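Local coordinates for heat shock protein 16 (Schizosaccharomyces pombe, PDB 3W1Z), which probably acts as a small heat shock protein chaperone that binds unfolded proteins, assembling into a 16-subunit oligomer, at residues B[43-48]-B[128-132]. Sequence-based numbering, arbitrary orientation.
Sequences EGKDTV and LPKVE
Lys130 lays its aliphatic chain across the turn 44-46, which links strands 39-43 and 47-53, passing over the backbone carbonyl of Asp46, whose O lies 3.1 Å from Lys130 CB, and carrying its ammonium group to Glu43. A lysine suits this place because its methylenes can lie against the turn while the ammonium, carried beyond it, finds acceptors. A bend at chi3 (-52°) turns the end of the chain toward the carboxylate of Glu43. Lys130 NZ forms a salt bridge of 2.8 Å with Glu43 OE2, meeting that oxygen on its anti side, 23° out of the carboxylate plane. The extended Glu43 side chain and the lysine cross at about a right angle, and the second carboxylate oxygen, OE1, is bonded elsewhere. Lys130 NZ also points at Gly44 O, but the modelled separation is too short to be trusted in detail.

The main chain of Lys130 ties in as well: its N donates to Asp46 O (2.8 Å). Farther along, Val48 and Leu128 form a hydrogen-bonded antiparallel pair, Val48 N to Leu128 O and Leu128 N to Val48 O both 2.9 Å. On their shared buried face Val48 CG1 packs 3.6 Å from Leu128 CB, branched apolar residues fitting an interior that Ile110 and Ile115 help to line. The other face carries Thr47 and Pro129, a non-hydrogen-bonded pair in which Thr47 CG2 rests 3.8 Å from Pro129 CA; proline, lacking an N-H, forgoes no bond to strand 47-53 at this position.

Glu43 itself pairs with a strand of a second subunit, extending the sheet across the interface. Strands 47-53 and 123-129, adjacent and antiparallel, belong to the immunoglobulin-like beta-sandwich of the alpha-crystallin domain.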
ATOM      1  N   GLU B  43      29.908   9.995  -4.334  1.00 70.49           N
ATOM      2  CA  GLU B  43      30.679   9.218  -5.290  1.00 72.23           C
ATOM      3  C   GLU B  43      31.115  10.048  -6.489  1.00 74.28           C
ATOM      4  O   GLU B  43      30.285  10.534  -7.258  1.00 80.39           O
ATOM      5  CB  GLU B  43      29.885   8.000  -5.771  1.00 68.86           C
ATOM      6  CG  GLU B  43      30.710   7.034  -6.608  1.00 70.72           C
ATOM      7  CD  GLU B  43      29.864   6.032  -7.367  1.00 71.55           C
ATOM      8  OE1 GLU B  43      28.622   6.103  -7.270  1.00 78.88           O
ATOM      9  OE2 GLU B  43      30.442   5.174  -8.066  1.00 71.61           O
ATOM     10  N   GLY B  44      32.423  10.211  -6.638  1.00 64.04           N
ATOM     11  CA  GLY B  44      32.984  10.731  -7.868  1.00 80.63           C
ATOM     12  C   GLY B  44      33.255   9.526  -8.741  1.00 82.22           C
ATOM     13  O   GLY B  44      33.122   8.394  -8.279  1.00 83.52           O
ATOM     14  N   LYS B  45      33.654   9.745  -9.989  1.00 79.77           N
ATOM     15  CA  LYS B  45      33.948   8.630 -10.884  1.00 86.86           C
ATOM     16  C   LYS B  45      35.248   7.942 -10.461  1.00 83.04           C
ATOM     17  O   LYS B  45      35.613   6.890 -10.985  1.00 84.33           O
ATOM     18  CB  LYS B  45      34.029   9.107 -12.338  1.00 88.63           C
ATOM     19  CG  LYS B  45      33.969   7.983 -13.367  1.00 86.76           C
ATOM     20  CD  LYS B  45      33.864   8.509 -14.791  1.00 90.99           C
ATOM     21  CE  LYS B  45      32.420   8.571 -15.273  1.00 79.17           C
ATOM     22  NZ  LYS B  45      31.610   9.582 -14.541  1.00 74.79           N
ATOM     23  N   ASP B  46      35.925   8.535  -9.482  1.00 84.19           N
ATOM     24  CA  ASP B  46      37.210   8.038  -9.008  1.00 84.55           C
ATOM     25  C   ASP B  46      37.145   7.401  -7.615  1.00 78.48           C
ATOM     26  O   ASP B  46      37.460   6.225  -7.458  1.00 79.57           O
ATOM     27  CB  ASP B  46      38.258   9.146  -9.072  1.00 86.02           C
ATOM     28  CG  ASP B  46      38.501   9.628 -10.489  1.00 89.56           C
ATOM     29  OD1 ASP B  46      39.423   9.102 -11.148  1.00 95.20           O
ATOM     30  OD2 ASP B  46      37.757  10.517 -10.951  1.00 88.53           O
ATOM     31  N   THR B  47      36.767   8.178  -6.604  1.00 80.19           N
ATOM     32  CA  THR B  47      36.641   7.638  -5.248  1.00 79.29           C
ATOM     33  C   THR B  47      35.204   7.659  -4.736  1.00 76.57           C
ATOM     34  O   THR B  47      34.295   8.141  -5.412  1.00 73.78           O
ATOM     35  CB  THR B  47      37.512   8.417  -4.242  1.00 75.78           C
ATOM     36  OG1 THR B  47      37.181   9.811  -4.299  1.00 78.06           O
ATOM     37  CG2 THR B  47      38.986   8.239  -4.553  1.00 75.96           C
ATOM     38  N   VAL B  48      35.012   7.129  -3.531  1.00 72.23           N
ATOM     39  CA  VAL B  48      33.744   7.259  -2.821  1.00 68.07           C
ATOM     40  C   VAL B  48      33.998   7.607  -1.355  1.00 63.38           C
ATOM     41  O   VAL B  48      34.745   6.916  -0.658  1.00 61.48           O
ATOM     42  CB  VAL B  48      32.853   5.995  -2.941  1.00 72.18           C
ATOM     43  CG1 VAL B  48      33.647   4.733  -2.657  1.00 63.82           C
ATOM     44  CG2 VAL B  48      31.650   6.096  -2.010  1.00 51.56           C
ATOM     45  N   LEU B 128      37.159   5.429   0.014  1.00 56.84           N
ATOM     46  CA  LEU B 128      37.392   4.183  -0.705  1.00 66.49           C
ATOM     47  C   LEU B 128      37.646   4.466  -2.183  1.00 66.33           C
ATOM     48  O   LEU B 128      36.740   4.875  -2.907  1.00 60.83           O
ATOM     49  CB  LEU B 128      36.202   3.230  -0.544  1.00 61.83           C
ATOM     50  CG  LEU B 128      35.710   2.914   0.874  1.00 53.43           C
ATOM     51  CD1 LEU B 128      34.661   3.919   1.336  1.00 58.23           C
ATOM     52  CD2 LEU B 128      35.163   1.497   0.952  1.00 49.95           C
ATOM     53  N   PRO B 129      38.892   4.264  -2.632  1.00 66.85           N
ATOM     54  CA  PRO B 129      39.240   4.512  -4.034  1.00 73.43           C
ATOM     55  C   PRO B 129      38.633   3.455  -4.947  1.00 71.20           C
ATOM     56  O   PRO B 129      38.753   2.270  -4.649  1.00 66.23           O
ATOM     57  CB  PRO B 129      40.773   4.403  -4.047  1.00 72.12           C
ATOM     58  CG  PRO B 129      41.189   4.068  -2.627  1.00 70.62           C
ATOM     59  CD  PRO B 129      39.978   3.586  -1.911  1.00 61.66           C
ATOM     60  N   LYS B 130      38.017   3.870  -6.048  1.00 67.46           N
ATOM     61  CA  LYS B 130      37.441   2.913  -6.985  1.00 65.29           C
ATOM     62  C   LYS B 130      38.421   2.564  -8.093  1.00 70.22           C
ATOM     63  O   LYS B 130      39.105   3.433  -8.632  1.00 75.82           O
ATOM     64  CB  LYS B 130      36.148   3.447  -7.606  1.00 65.84           C
ATOM     65  CG  LYS B 130      35.009   3.658  -6.628  1.00 66.08           C
ATOM     66  CD  LYS B 130      33.786   4.204  -7.347  1.00 63.43           C
ATOM     67  CE  LYS B 130      34.146   5.428  -8.171  1.00 67.99           C
ATOM     68  NZ  LYS B 130      32.957   6.037  -8.828  1.00 68.85           N
ATOM     69  N   VAL B 131      38.485   1.279  -8.423  1.00 73.21           N
ATOM     70  CA  VAL B 131      39.252   0.825  -9.573  1.00 70.28           C
ATOM     71  C   VAL B 131      38.289   0.264 -10.619  1.00 75.86           C
ATOM     72  O   VAL B 131      37.329  -0.426 -10.280  1.00 68.85           O
ATOM     73  CB  VAL B 131      40.316  -0.224  -9.174  1.00 70.11           C
ATOM     74  CG1 VAL B 131      41.328   0.392  -8.222  1.00 73.86           C
ATOM     75  CG2 VAL B 131      39.665  -1.443  -8.538  1.00 71.11           C
ATOM     76  N   GLU B 132      38.529   0.593 -11.884  1.00 86.92           N
ATOM     77  CA  GLU B 132      37.666   0.122 -12.963  1.00 85.08           C
ATOM     78  C   GLU B 132      37.677  -1.397 -13.070  1.00 84.09           C
ATOM     79  O   GLU B 132      36.632  -2.043 -12.974  1.00 82.93           O
ATOM     80  CB  GLU B 132      38.067   0.752 -14.299  1.00 91.40           C
ATOM     81  CG  GLU B 132      37.610  -0.026 -15.523  1.00 91.77           C
ATOM     82  CD  GLU B 132      38.721  -0.870 -16.120  1.00 88.45           C
ATOM     83  OE1 GLU B 132      39.879  -0.401 -16.133  1.00 86.68           O
ATOM     84  OE2 GLU B 132      38.439  -2.005 -16.560  1.00 83.00           O
TER